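Local coordinates for protein beta-lactamase (PDB 6HUH) that probably hydrolyses beta-lactams to substituted beta-amino acids, as expected of a class D serine beta-lactamase linked to antibiotic resistance, at residues P187-W192 with E259-L264; G65-E70 with I103-R108; I153-Q158 with V233-Q238. All blocks are in the same frame, centred on the assembly; numbering follows the deposited sequence.

Interaction 1. Residues P187-W192 with E259-L264; sequences PDIDGW and EQLKKL
The carbonyl oxygen of I189 receives the amide of W192, with W192 N 2.8 Å from I189 O, and the same oxygen lies in plane at the edge of the W192 indole. This bond closes a type II' beta turn, identified by phi 45° and psi -118° at D190 in its second position. The turn makes a hairpin of strands 185-189 and 192-201, at the edge of the antiparallel sheet of the serine beta-lactamase fold, and helix 259-264, the C-terminal end of helix 245-264, lies against it.

Across the contact the interaction is apolar and buries 209 Å². Its centre is a CH-pi contact: L261 CD2 stands over one face of the indole, 3.6 Å from the centroid of the W192 five-membered ring and 18° off its normal. W192 CG is turned beside its own backbone N and anti to the carbonyl carbon, which brings the ring under the leucine. The indole and the leucine run antiparallel to each other as they overlap, and L261 CG also lies over the ring. I189 comes in at about a right angle to L261, its CG2 lying 3.9 Å from L261 CD2, so one methyl serves both hairpin residues.

Neighbouring strands back the pair: W192 also packs on A223 and K225, and L261 on L230, while D190 OD1 forms a salt bridge with K225 NZ. At the strand side P187 and D188 pack on Q71 of the second subunit. One turn further along the helix, L264 CD2 approaches the far rim of the indole obliquely, 3.6 Å from W192 CH2.

Interaction 2. Residues G65-E70 with I103-R108; sequences GFLVDE and IWYSQR
Apolar contact between L67 and Y105 comes first. A single methyl does the touching: L67 CD2 lies 3.6 Å from Y105 CE1 and 3.4 Å from Y105 OH, near the ring plane, and therefore meets the phenol at its edge. Two torsions bring these groups together. Y105 CG is anti to its backbone N (chi1 -167°), sending the ring out from the helix, whereas L67 CG is beside its own N and anti to the carbonyl carbon.

The second contact sets a ring against the backbone. F66 CZ comes within 3.9 Å of R108 O, the carbonyl standing oblique to the phenyl ring, and F66 CZ is 4.3 Å from R108 CB. Together the two contacts bury 155 Å².

Both belong to the helical part of the serine beta-lactamase fold. Residues 65-70 leave helix 56-64 through G65, which has a positive phi (104°) and is the first residue to depart from helical geometry, and they lean on helix 103-113 through Y105 and R108. L67 also touches Y62, P94 and W97.

No hydrogen bond spans the segments, and the polar ends are engaged elsewhere. Y105 OH bonds to P73 O. R108 NH2 forms a salt bridge with D81 OD2 and also bonds to P76 O, while W104 CE3 lies 3.8 Å over the centre of the R108 guanidinium face. On another side of the helix S106 OG is hydrogen-bonded to OQ2 of the carboxylated lysine at position 54, the modification that typically supplies the general base in class D enzymes, and to W97 NE1.

Interaction 3. Residues I153-Q158 with V233-Q238; sequences ISPQEQ and VHTVIQ
P155 and V233 come within 6.0 Å of each other CA to CA, and P155, in the first turn of its helix, is the residue nearest the strand. Here helix 155-166 packs on one face of the central antiparallel sheet, the face opposite helix 245-264, in the serine beta-lactamase fold. H234, which points away from P155, touches A249 and V253 of that other helix. All four touching residues are buried, and 169 Å² is covered.

The two methyls of V233 divide the proline between them. CG1, anti to the backbone N (chi1 -178°), reaches the ring, with V233 CG1 3.6 Å from P155 CB. CG2, beside the N, is set against the proline carbonyl, with V233 CG2 3.5 Å from P155 O; no hydrogen bond spans the segments. The same CG2 reaches the next turn at Q158 CB, 4.1 Å away. Further along the strand, T235 CG2 makes a looser approach to P155 CG at 4.3 Å.

Q158 extends the contact toward the catalytic region: its NE2 bonds to T52 OG1, and its side chain is about 9 Å from that of S51, the predicted acyl-ester nucleophile. W218 of the adjacent strand packs on both Q158 and V233. P155 and T235 both touch C26, which is disulfide-bonded to C43.

The helix start is fixed by a capping box of S154 and E157. S154 OG, at the N-cap, accepts weak bonds from the amides of Q156 and E157. The return bond is stronger: S154 N lies 2.9 Å from E157 OE1 with an N-H...O angle of 164°, reaching that oxygen on its anti side, 18° out of the carboxylate plane.

Overall arrangement
From the N terminus, interaction 2 is the first to open and the first to close: 65-70 returns to 103-108 over 32 intervening residues, mostly loop with helix 94-99 among them, and so ties the loop after helix 56-64 to helix 103-113. Interaction 3 opens next at 153-158, and interaction 1 opens at 187-192 before interaction 3 closes at 233-238; interaction 1 then closes at 259-264, so these two cross. They reach the same sheet, with centres 21 Å apart. Interaction 3 ties a helix to the sheet, interaction 1 ties the C-terminal helix to the hairpin at the edge of that sheet, and interactions 2 and 3 lie on opposite sides of the chain's centre.

Interaction 1. Residues P187-W192 with E259-L264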
ATOM      1  N   PRO A 187      -7.140  -3.149   8.347  1.00 35.10           N
ATOM      2  CA  PRO A 187      -8.252  -4.031   7.952  1.00 37.68           C
ATOM      3  C   PRO A 187      -9.500  -3.754   8.779  1.00 44.24           C
ATOM      4  O   PRO A 187      -9.411  -3.432   9.973  1.00 42.09           O
ATOM      5  CB  PRO A 187      -7.715  -5.449   8.215  1.00 39.58           C
ATOM      6  CG  PRO A 187      -6.248  -5.309   8.276  1.00 42.04           C
ATOM      7  CD  PRO A 187      -5.999  -3.944   8.847  1.00 36.13           C
ATOM      8  N   ASP A 188     -10.659  -3.891   8.124  1.00 43.99           N
ATOM      9  CA  ASP A 188     -11.989  -3.675   8.674  1.00 45.05           C
ATOM     10  C   ASP A 188     -12.359  -4.682   9.780  1.00 51.40           C
ATOM     11  O   ASP A 188     -11.680  -5.698   9.985  1.00 51.58           O
ATOM     12  CB  ASP A 188     -13.014  -3.816   7.529  1.00 48.83           C
ATOM     13  CG  ASP A 188     -13.389  -2.544   6.783  1.00 56.98           C
ATOM     14  OD1 ASP A 188     -12.480  -1.711   6.523  1.00 55.16           O
ATOM     15  OD2 ASP A 188     -14.576  -2.422   6.377  1.00 61.38           O
ATOM     16  N   ILE A 189     -13.455  -4.364  10.491  1.00 48.53           N
ATOM     17  CA  ILE A 189     -14.180  -5.164  11.473  1.00 49.02           C
ATOM     18  C   ILE A 189     -15.649  -4.873  11.074  1.00 54.42           C
ATOM     19  O   ILE A 189     -16.057  -3.720  11.144  1.00 53.07           O
ATOM     20  CB  ILE A 189     -13.824  -4.794  12.951  1.00 50.48           C
ATOM     21  CG1 ILE A 189     -12.341  -5.115  13.263  1.00 48.96           C
ATOM     22  CG2 ILE A 189     -14.754  -5.534  13.932  1.00 52.52           C
ATOM     23  CD1 ILE A 189     -11.808  -4.562  14.558  1.00 51.42           C
ATOM     24  N   ASP A 190     -16.400  -5.879  10.567  1.00 54.25           N
ATOM     25  CA  ASP A 190     -17.775  -5.699  10.045  1.00 57.22           C
ATOM     26  C   ASP A 190     -17.853  -4.438   9.125  1.00 60.33           C
ATOM     27  O   ASP A 190     -17.125  -4.369   8.127  1.00 59.60           O
ATOM     28  CB  ASP A 190     -18.863  -5.721  11.160  1.00 60.58           C
ATOM     29  CG  ASP A 190     -20.293  -6.035  10.685  1.00 78.48           C
ATOM     30  OD1 ASP A 190     -20.865  -5.216   9.923  1.00 81.17           O
ATOM     31  OD2 ASP A 190     -20.862  -7.074  11.128  1.00 83.67           O
ATOM     32  N   GLY A 191     -18.666  -3.450   9.500  1.00 55.63           N
ATOM     33  CA  GLY A 191     -18.802  -2.223   8.725  1.00 54.69           C
ATOM     34  C   GLY A 191     -17.931  -1.081   9.210  1.00 53.87           C
ATOM     35  O   GLY A 191     -17.988   0.020   8.654  1.00 54.50           O
ATOM     36  N   TRP A 192     -17.122  -1.338  10.245  1.00 44.98           N
ATOM     37  CA  TRP A 192     -16.235  -0.372  10.867  1.00 41.10           C
ATOM     38  C   TRP A 192     -14.942  -0.207  10.074  1.00 43.31           C
ATOM     39  O   TRP A 192     -14.336  -1.189   9.623  1.00 42.60           O
ATOM     40  CB  TRP A 192     -15.949  -0.755  12.336  1.00 38.26           C
ATOM     41  CG  TRP A 192     -17.174  -0.712  13.200  1.00 40.36           C
ATOM     42  CD1 TRP A 192     -18.132  -1.677  13.320  1.00 45.06           C
ATOM     43  CD2 TRP A 192     -17.589   0.372  14.043  1.00 40.05           C
ATOM     44  NE1 TRP A 192     -19.127  -1.256  14.174  1.00 44.99           N
ATOM     45  CE2 TRP A 192     -18.827   0.003  14.621  1.00 44.93           C
ATOM     46  CE3 TRP A 192     -17.047   1.637  14.348  1.00 40.06           C
ATOM     47  CZ2 TRP A 192     -19.519   0.839  15.499  1.00 44.54           C
ATOM     48  CZ3 TRP A 192     -17.738   2.465  15.220  1.00 41.85           C
ATOM     49  CH2 TRP A 192     -18.958   2.061  15.786  1.00 44.06           C
ATOM     50  N   GLU A 259     -15.952  -6.129  20.827  1.00 45.97           N
ATOM     51  CA  GLU A 259     -16.839  -5.945  21.979  1.00 46.63           C
ATOM     52  C   GLU A 259     -17.130  -4.452  22.269  1.00 46.85           C
ATOM     53  O   GLU A 259     -18.275  -4.107  22.519  1.00 47.34           O
ATOM     54  CB  GLU A 259     -16.346  -6.695  23.233  1.00 48.33           C
ATOM     55  CG  GLU A 259     -14.993  -6.276  23.768  1.00 57.44           C
ATOM     56  CD  GLU A 259     -14.538  -7.101  24.950  1.00 76.70           C
ATOM     57  OE1 GLU A 259     -14.910  -6.752  26.095  1.00 90.85           O
ATOM     58  OE2 GLU A 259     -13.799  -8.087  24.734  1.00 57.54           O
ATOM     59  N   GLN A 260     -16.113  -3.577  22.174  1.00 39.79           N
ATOM     60  CA  GLN A 260     -16.214  -2.127  22.401  1.00 36.89           C
ATOM     61  C   GLN A 260     -17.078  -1.468  21.368  1.00 44.13           C
ATOM     62  O   GLN A 260     -17.752  -0.484  21.685  1.00 45.71           O
ATOM     63  CB  GLN A 260     -14.841  -1.467  22.362  1.00 33.87           C
ATOM     64  CG  GLN A 260     -13.855  -2.086  23.306  1.00 18.00           C
ATOM     65  CD  GLN A 260     -14.324  -1.998  24.730  1.00 31.00           C
ATOM     66  OE1 GLN A 260     -14.743  -2.988  25.321  1.00 21.10           O
ATOM     67  NE2 GLN A 260     -14.287  -0.803  25.305  1.00 29.39           N
ATOM     68  N   LEU A 261     -17.024  -1.984  20.121  1.00 39.69           N
ATOM     69  CA  LEU A 261     -17.795  -1.501  18.985  1.00 39.44           C
ATOM     70  C   LEU A 261     -19.252  -1.905  19.205  1.00 45.59           C
ATOM     71  O   LEU A 261     -20.147  -1.086  19.011  1.00 45.81           O
ATOM     72  CB  LEU A 261     -17.234  -2.131  17.703  1.00 39.00           C
ATOM     73  CG  LEU A 261     -16.198  -1.367  16.876  1.00 41.61           C
ATOM     74  CD1 LEU A 261     -15.048  -0.886  17.689  1.00 39.77           C
ATOM     75  CD2 LEU A 261     -15.619  -2.264  15.841  1.00 46.12           C
ATOM     76  N   LYS A 262     -19.475  -3.153  19.657  1.00 44.29           N
ATOM     77  CA  LYS A 262     -20.789  -3.719  19.955  1.00 48.03           C
ATOM     78  C   LYS A 262     -21.410  -2.934  21.124  1.00 56.22           C
ATOM     79  O   LYS A 262     -22.590  -2.586  21.058  1.00 58.54           O
ATOM     80  CB  LYS A 262     -20.654  -5.219  20.315  1.00 50.97           C
ATOM     81  CG  LYS A 262     -21.972  -6.016  20.345  1.00 56.86           C
ATOM     82  CD  LYS A 262     -22.541  -6.380  21.763  1.00 63.41           C
ATOM     83  CE  LYS A 262     -21.842  -7.507  22.502  1.00 67.31           C
ATOM     84  NZ  LYS A 262     -20.596  -7.080  23.206  1.00 72.63           N
ATOM     85  N   LYS A 263     -20.600  -2.633  22.170  1.00 53.08           N
ATOM     86  CA  LYS A 263     -20.985  -1.847  23.349  1.00 54.40           C
ATOM     87  C   LYS A 263     -21.406  -0.446  22.902  1.00 63.40           C
ATOM     88  O   LYS A 263     -22.362   0.112  23.451  1.00 66.43           O
ATOM     89  CB  LYS A 263     -19.802  -1.695  24.325  1.00 54.62           C
ATOM     90  CG  LYS A 263     -19.612  -2.814  25.328  1.00 73.90           C
ATOM     91  CD  LYS A 263     -18.740  -2.304  26.490  1.00 85.02           C
ATOM     92  CE  LYS A 263     -17.775  -3.330  27.040  1.00 96.94           C
ATOM     93  NZ  LYS A 263     -18.433  -4.327  27.937  1.00109.59           N
ATOM     94  N   LEU A 264     -20.677   0.118  21.905  1.00 59.13           N
ATOM     95  CA  LEU A 264     -20.903   1.441  21.326  1.00 58.59           C
ATOM     96  C   LEU A 264     -22.225   1.508  20.560  1.00 65.37           C
ATOM     97  O   LEU A 264     -22.811   2.589  20.491  1.00 65.73           O
ATOM     98  CB  LEU A 264     -19.718   1.821  20.417  1.00 56.43           C
ATOM     99  CG  LEU A 264     -19.454   3.302  20.187  1.00 59.82           C
ATOM    100  CD1 LEU A 264     -18.916   3.988  21.451  1.00 58.47           C
ATOM    101  CD2 LEU A 264     -18.490   3.493  19.044  1.00 58.96           C
TER

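Interaction 2. Residues G65-E70 with I103-R108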
ATOM      1  N   GLY A  65       1.633  21.237   2.706  1.00 30.42           N
ATOM      2  CA  GLY A  65       1.782  20.935   1.290  1.00 29.65           C
ATOM      3  C   GLY A  65       2.999  20.109   0.933  1.00 31.84           C
ATOM      4  O   GLY A  65       3.241  19.866  -0.256  1.00 33.46           O
ATOM      5  N   PHE A  66       3.779  19.670   1.950  1.00 24.92           N
ATOM      6  CA  PHE A  66       4.948  18.823   1.740  1.00 23.66           C
ATOM      7  C   PHE A  66       4.507  17.494   1.153  1.00 28.21           C
ATOM      8  O   PHE A  66       5.149  16.975   0.231  1.00 29.34           O
ATOM      9  CB  PHE A  66       5.696  18.557   3.050  1.00 24.55           C
ATOM     10  CG  PHE A  66       6.948  17.748   2.799  1.00 25.41           C
ATOM     11  CD1 PHE A  66       8.043  18.316   2.160  1.00 29.62           C
ATOM     12  CD2 PHE A  66       7.004  16.406   3.125  1.00 26.69           C
ATOM     13  CE1 PHE A  66       9.198  17.579   1.919  1.00 30.28           C
ATOM     14  CE2 PHE A  66       8.148  15.654   2.846  1.00 30.26           C
ATOM     15  CZ  PHE A  66       9.240  16.253   2.253  1.00 29.22           C
ATOM     16  N   LEU A  67       3.445  16.920   1.737  1.00 22.88           N
ATOM     17  CA  LEU A  67       2.857  15.667   1.294  1.00 21.74           C
ATOM     18  C   LEU A  67       1.694  16.040   0.407  1.00 28.29           C
ATOM     19  O   LEU A  67       0.914  16.939   0.756  1.00 29.52           O
ATOM     20  CB  LEU A  67       2.407  14.818   2.491  1.00 20.02           C
ATOM     21  CG  LEU A  67       3.464  14.493   3.542  1.00 21.70           C
ATOM     22  CD1 LEU A  67       2.822  13.868   4.742  1.00 20.97           C
ATOM     23  CD2 LEU A  67       4.599  13.621   2.980  1.00 19.63           C
ATOM     24  N   VAL A  68       1.633  15.428  -0.783  1.00 25.79           N
ATOM     25  CA  VAL A  68       0.625  15.736  -1.799  1.00 27.27           C
ATOM     26  C   VAL A  68      -0.602  14.873  -1.594  1.00 35.60           C
ATOM     27  O   VAL A  68      -1.713  15.397  -1.474  1.00 36.19           O
ATOM     28  CB  VAL A  68       1.205  15.616  -3.234  1.00 31.00           C
ATOM     29  CG1 VAL A  68       0.132  15.850  -4.300  1.00 32.28           C
ATOM     30  CG2 VAL A  68       2.375  16.564  -3.426  1.00 30.58           C
ATOM     31  N   ASP A  69      -0.387  13.544  -1.591  1.00 34.70           N
ATOM     32  CA  ASP A  69      -1.392  12.506  -1.384  1.00 35.57           C
ATOM     33  C   ASP A  69      -0.718  11.249  -0.857  1.00 36.96           C
ATOM     34  O   ASP A  69       0.319  11.346  -0.224  1.00 35.34           O
ATOM     35  CB  ASP A  69      -2.247  12.248  -2.657  1.00 40.00           C
ATOM     36  CG  ASP A  69      -1.498  11.965  -3.941  1.00 53.43           C
ATOM     37  OD1 ASP A  69      -0.408  11.358  -3.874  1.00 54.69           O
ATOM     38  OD2 ASP A  69      -2.029  12.296  -5.017  1.00 60.93           O
ATOM     39  N   GLU A  70      -1.290  10.085  -1.122  1.00 34.15           N
ATOM     40  CA  GLU A  70      -0.814   8.799  -0.628  1.00 33.75           C
ATOM     41  C   GLU A  70       0.393   8.290  -1.417  1.00 38.79           C
ATOM     42  O   GLU A  70       1.196   7.507  -0.912  1.00 37.73           O
ATOM     43  CB  GLU A  70      -1.966   7.778  -0.673  1.00 35.65           C
ATOM     44  CG  GLU A  70      -3.193   8.160   0.148  1.00 46.20           C
ATOM     45  CD  GLU A  70      -4.150   9.193  -0.425  1.00 77.12           C
ATOM     46  OE1 GLU A  70      -3.952   9.643  -1.578  1.00 84.92           O
ATOM     47  OE2 GLU A  70      -5.105   9.562   0.294  1.00 70.81           O
ATOM     48  N   ILE A 103      11.742   6.417   9.213  1.00 31.36           N
ATOM     49  CA  ILE A 103      12.121   7.582   9.998  1.00 30.91           C
ATOM     50  C   ILE A 103      12.775   8.661   9.160  1.00 35.62           C
ATOM     51  O   ILE A 103      12.523   9.833   9.427  1.00 35.59           O
ATOM     52  CB  ILE A 103      12.954   7.224  11.251  1.00 34.97           C
ATOM     53  CG1 ILE A 103      14.370   6.765  10.899  1.00 37.02           C
ATOM     54  CG2 ILE A 103      12.217   6.200  12.137  1.00 35.52           C
ATOM     55  CD1 ILE A 103      15.328   6.730  12.066  1.00 49.05           C
ATOM     56  N   TRP A 104      13.586   8.292   8.137  1.00 33.08           N
ATOM     57  CA  TRP A 104      14.265   9.280   7.297  1.00 32.42           C
ATOM     58  C   TRP A 104      13.293  10.151   6.504  1.00 33.42           C
ATOM     59  O   TRP A 104      13.584  11.318   6.275  1.00 32.88           O
ATOM     60  CB  TRP A 104      15.348   8.668   6.409  1.00 32.49           C
ATOM     61  CG  TRP A 104      14.926   7.650   5.389  1.00 33.89           C
ATOM     62  CD1 TRP A 104      15.215   6.320   5.421  1.00 37.40           C
ATOM     63  CD2 TRP A 104      14.380   7.910   4.074  1.00 33.61           C
ATOM     64  NE1 TRP A 104      14.816   5.719   4.247  1.00 37.06           N
ATOM     65  CE2 TRP A 104      14.290   6.669   3.410  1.00 37.97           C
ATOM     66  CE3 TRP A 104      13.924   9.064   3.410  1.00 34.47           C
ATOM     67  CZ2 TRP A 104      13.718   6.541   2.138  1.00 37.40           C
ATOM     68  CZ3 TRP A 104      13.367   8.936   2.149  1.00 36.02           C
ATOM     69  CH2 TRP A 104      13.283   7.690   1.520  1.00 37.02           C
ATOM     70  N   TYR A 105      12.120   9.607   6.153  1.00 29.07           N
ATOM     71  CA  TYR A 105      11.062  10.317   5.429  1.00 28.05           C
ATOM     72  C   TYR A 105      10.385  11.341   6.360  1.00 31.99           C
ATOM     73  O   TYR A 105       9.895  12.372   5.896  1.00 31.20           O
ATOM     74  CB  TYR A 105      10.057   9.314   4.851  1.00 27.93           C
ATOM     75  CG  TYR A 105       9.099   9.895   3.840  1.00 27.43           C
ATOM     76  CD1 TYR A 105       7.885  10.446   4.237  1.00 27.24           C
ATOM     77  CD2 TYR A 105       9.372   9.831   2.475  1.00 28.69           C
ATOM     78  CE1 TYR A 105       6.991  10.973   3.308  1.00 26.01           C
ATOM     79  CE2 TYR A 105       8.465  10.313   1.535  1.00 29.28           C
ATOM     80  CZ  TYR A 105       7.285  10.904   1.958  1.00 35.30           C
ATOM     81  OH  TYR A 105       6.403  11.424   1.044  1.00 37.45           O
ATOM     82  N   SER A 106      10.408  11.087   7.676  1.00 29.74           N
ATOM     83  CA  SER A 106       9.844  12.019   8.655  1.00 29.23           C
ATOM     84  C   SER A 106      10.788  13.194   8.843  1.00 34.37           C
ATOM     85  O   SER A 106      10.316  14.324   8.994  1.00 33.38           O
ATOM     86  CB  SER A 106       9.615  11.320   9.987  1.00 32.40           C
ATOM     87  OG  SER A 106       8.573  10.364   9.898  1.00 38.78           O
ATOM     88  N   GLN A 107      12.131  12.922   8.821  1.00 32.37           N
ATOM     89  CA  GLN A 107      13.201  13.928   8.942  1.00 32.10           C
ATOM     90  C   GLN A 107      13.199  14.832   7.718  1.00 36.07           C
ATOM     91  O   GLN A 107      13.406  16.034   7.861  1.00 37.55           O
ATOM     92  CB  GLN A 107      14.579  13.277   9.110  1.00 34.02           C
ATOM     93  CG  GLN A 107      14.642  12.210  10.197  1.00 40.42           C
ATOM     94  CD  GLN A 107      16.047  11.768  10.520  1.00 56.28           C
ATOM     95  OE1 GLN A 107      16.877  11.510   9.637  1.00 55.02           O
ATOM     96  NE2 GLN A 107      16.333  11.633  11.804  1.00 45.13           N
ATOM     97  N   ARG A 108      12.923  14.271   6.524  1.00 31.95           N
ATOM     98  CA  ARG A 108      12.819  15.027   5.264  1.00 32.75           C
ATOM     99  C   ARG A 108      11.707  16.057   5.370  1.00 36.52           C
ATOM    100  O   ARG A 108      11.886  17.194   4.930  1.00 36.99           O
ATOM    101  CB  ARG A 108      12.501  14.104   4.084  1.00 34.07           C
ATOM    102  CG  ARG A 108      13.600  13.139   3.724  1.00 44.61           C
ATOM    103  CD  ARG A 108      14.676  13.742   2.852  1.00 43.88           C
ATOM    104  NE  ARG A 108      15.198  12.709   1.969  1.00 48.86           N
ATOM    105  CZ  ARG A 108      16.197  11.891   2.270  1.00 61.71           C
ATOM    106  NH1 ARG A 108      16.832  12.005   3.431  1.00 45.83           N
ATOM    107  NH2 ARG A 108      16.582  10.962   1.407  1.00 48.85           N
TER

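Interaction 3. Residues I153-Q158 with V233-Q238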
ATOM      1  N   ILE A 153       4.381  11.405  25.361  1.00 23.48           N
ATOM      2  CA  ILE A 153       2.928  11.502  25.425  1.00 24.48           C
ATOM      3  C   ILE A 153       2.352  10.355  26.284  1.00 31.94           C
ATOM      4  O   ILE A 153       2.850   9.217  26.245  1.00 33.26           O
ATOM      5  CB  ILE A 153       2.277  11.618  24.006  1.00 26.75           C
ATOM      6  CG1 ILE A 153       0.774  12.046  24.083  1.00 25.65           C
ATOM      7  CG2 ILE A 153       2.480  10.342  23.157  1.00 26.61           C
ATOM      8  CD1 ILE A 153       0.221  12.730  22.820  1.00 10.16           C
ATOM      9  N   SER A 154       1.332  10.674  27.089  1.00 28.01           N
ATOM     10  CA  SER A 154       0.654   9.681  27.904  1.00 27.00           C
ATOM     11  C   SER A 154      -0.519   9.057  27.080  1.00 30.35           C
ATOM     12  O   SER A 154      -1.079   9.736  26.190  1.00 27.21           O
ATOM     13  CB  SER A 154       0.185  10.299  29.214  1.00 28.75           C
ATOM     14  OG  SER A 154      -1.217  10.475  29.228  1.00 38.69           O
ATOM     15  N   PRO A 155      -0.888   7.765  27.321  1.00 28.63           N
ATOM     16  CA  PRO A 155      -2.002   7.171  26.546  1.00 28.70           C
ATOM     17  C   PRO A 155      -3.299   8.002  26.570  1.00 34.30           C
ATOM     18  O   PRO A 155      -4.027   8.012  25.566  1.00 34.03           O
ATOM     19  CB  PRO A 155      -2.160   5.777  27.157  1.00 29.36           C
ATOM     20  CG  PRO A 155      -0.816   5.471  27.710  1.00 33.37           C
ATOM     21  CD  PRO A 155      -0.315   6.774  28.255  1.00 29.67           C
ATOM     22  N   GLN A 156      -3.547   8.732  27.694  1.00 30.64           N
ATOM     23  CA  GLN A 156      -4.688   9.627  27.889  1.00 31.54           C
ATOM     24  C   GLN A 156      -4.594  10.771  26.909  1.00 36.54           C
ATOM     25  O   GLN A 156      -5.547  11.012  26.163  1.00 38.07           O
ATOM     26  CB  GLN A 156      -4.715  10.201  29.316  1.00 33.72           C
ATOM     27  CG  GLN A 156      -5.544   9.413  30.303  1.00 51.91           C
ATOM     28  CD  GLN A 156      -5.128   9.731  31.719  1.00 78.41           C
ATOM     29  OE1 GLN A 156      -4.569  10.803  32.008  1.00 68.15           O
ATOM     30  NE2 GLN A 156      -5.376   8.788  32.635  1.00 78.83           N
ATOM     31  N   GLU A 157      -3.438  11.472  26.906  1.00 31.61           N
ATOM     32  CA  GLU A 157      -3.145  12.605  26.028  1.00 30.75           C
ATOM     33  C   GLU A 157      -3.274  12.220  24.555  1.00 31.84           C
ATOM     34  O   GLU A 157      -3.865  12.990  23.809  1.00 30.37           O
ATOM     35  CB  GLU A 157      -1.749  13.174  26.309  1.00 32.25           C
ATOM     36  CG  GLU A 157      -1.583  13.853  27.651  1.00 37.46           C
ATOM     37  CD  GLU A 157      -0.154  14.248  27.975  1.00 59.16           C
ATOM     38  OE1 GLU A 157       0.773  13.483  27.619  1.00 50.49           O
ATOM     39  OE2 GLU A 157       0.037  15.306  28.621  1.00 55.44           O
ATOM     40  N   GLN A 158      -2.754  11.020  24.152  1.00 28.62           N
ATOM     41  CA  GLN A 158      -2.848  10.443  22.784  1.00 27.63           C
ATOM     42  C   GLN A 158      -4.287  10.337  22.281  1.00 31.94           C
ATOM     43  O   GLN A 158      -4.549  10.667  21.123  1.00 30.91           O
ATOM     44  CB  GLN A 158      -2.237   9.045  22.744  1.00 28.08           C
ATOM     45  CG  GLN A 158      -0.764   9.066  22.486  1.00 32.53           C
ATOM     46  CD  GLN A 158      -0.387   8.718  21.083  1.00 39.39           C
ATOM     47  OE1 GLN A 158      -1.115   8.995  20.110  1.00 33.57           O
ATOM     48  NE2 GLN A 158       0.792   8.121  20.957  1.00 31.08           N
ATOM     49  N   VAL A 233      -6.180   3.331  22.475  1.00 23.55           N
ATOM     50  CA  VAL A 233      -4.754   3.497  22.725  1.00 23.44           C
ATOM     51  C   VAL A 233      -4.313   2.271  23.507  1.00 29.99           C
ATOM     52  O   VAL A 233      -4.966   1.900  24.489  1.00 30.56           O
ATOM     53  CB  VAL A 233      -4.426   4.815  23.493  1.00 27.79           C
ATOM     54  CG1 VAL A 233      -2.927   4.979  23.700  1.00 27.42           C
ATOM     55  CG2 VAL A 233      -4.993   6.050  22.797  1.00 27.74           C
ATOM     56  N   HIS A 234      -3.222   1.623  23.076  1.00 27.53           N
ATOM     57  CA  HIS A 234      -2.702   0.450  23.789  1.00 27.76           C
ATOM     58  C   HIS A 234      -1.180   0.413  23.827  1.00 31.02           C
ATOM     59  O   HIS A 234      -0.541   0.658  22.811  1.00 29.63           O
ATOM     60  CB  HIS A 234      -3.294  -0.851  23.234  1.00 28.87           C
ATOM     61  CG  HIS A 234      -2.873  -2.106  23.945  1.00 32.72           C
ATOM     62  ND1 HIS A 234      -3.035  -2.260  25.302  1.00 34.69           N
ATOM     63  CD2 HIS A 234      -2.365  -3.255  23.440  1.00 34.42           C
ATOM     64  CE1 HIS A 234      -2.600  -3.475  25.587  1.00 34.53           C
ATOM     65  NE2 HIS A 234      -2.189  -4.110  24.496  1.00 34.91           N
ATOM     66  N   THR A 235      -0.605   0.120  25.007  1.00 28.60           N
ATOM     67  CA  THR A 235       0.848  -0.005  25.173  1.00 28.28           C
ATOM     68  C   THR A 235       1.242  -1.389  25.634  1.00 34.48           C
ATOM     69  O   THR A 235       0.508  -2.018  26.397  1.00 35.37           O
ATOM     70  CB  THR A 235       1.454   1.055  26.080  1.00 26.52           C
ATOM     71  OG1 THR A 235       0.850   0.954  27.353  1.00 29.94           O
ATOM     72  CG2 THR A 235       1.321   2.460  25.524  1.00 25.84           C
ATOM     73  N   VAL A 236       2.403  -1.856  25.172  1.00 31.26           N
ATOM     74  CA  VAL A 236       2.955  -3.145  25.569  1.00 32.85           C
ATOM     75  C   VAL A 236       4.334  -2.865  26.127  1.00 40.42           C
ATOM     76  O   VAL A 236       5.204  -2.373  25.402  1.00 41.35           O
ATOM     77  CB  VAL A 236       3.016  -4.171  24.407  1.00 36.06           C
ATOM     78  CG1 VAL A 236       3.820  -5.402  24.796  1.00 36.35           C
ATOM     79  CG2 VAL A 236       1.624  -4.564  23.947  1.00 36.05           C
ATOM     80  N   ILE A 237       4.544  -3.175  27.397  1.00 37.65           N
ATOM     81  CA  ILE A 237       5.866  -3.009  27.983  1.00 38.53           C
ATOM     82  C   ILE A 237       6.459  -4.404  28.170  1.00 44.30           C
ATOM     83  O   ILE A 237       5.884  -5.229  28.890  1.00 46.26           O
ATOM     84  CB  ILE A 237       5.907  -2.083  29.249  1.00 41.34           C
ATOM     85  CG1 ILE A 237       5.770  -0.572  28.864  1.00 39.67           C
ATOM     86  CG2 ILE A 237       7.203  -2.291  30.034  1.00 42.52           C
ATOM     87  CD1 ILE A 237       4.369  -0.030  28.582  1.00 36.76           C
ATOM     88  N   GLN A 238       7.568  -4.682  27.475  1.00 39.41           N
ATOM     89  CA  GLN A 238       8.221  -5.983  27.518  1.00 40.68           C
ATOM     90  C   GLN A 238       9.721  -5.902  27.283  1.00 47.54           C
ATOM     91  O   GLN A 238      10.236  -4.888  26.820  1.00 45.20           O
ATOM     92  CB  GLN A 238       7.584  -6.936  26.481  1.00 41.99           C
ATOM     93  CG  GLN A 238       7.486  -6.353  25.071  1.00 58.64           C
ATOM     94  CD  GLN A 238       7.943  -7.303  24.001  1.00 85.69           C
ATOM     95  OE1 GLN A 238       7.140  -8.042  23.423  1.00 83.52           O
ATOM     96  NE2 GLN A 238       9.235  -7.272  23.676  1.00 80.30           N
TER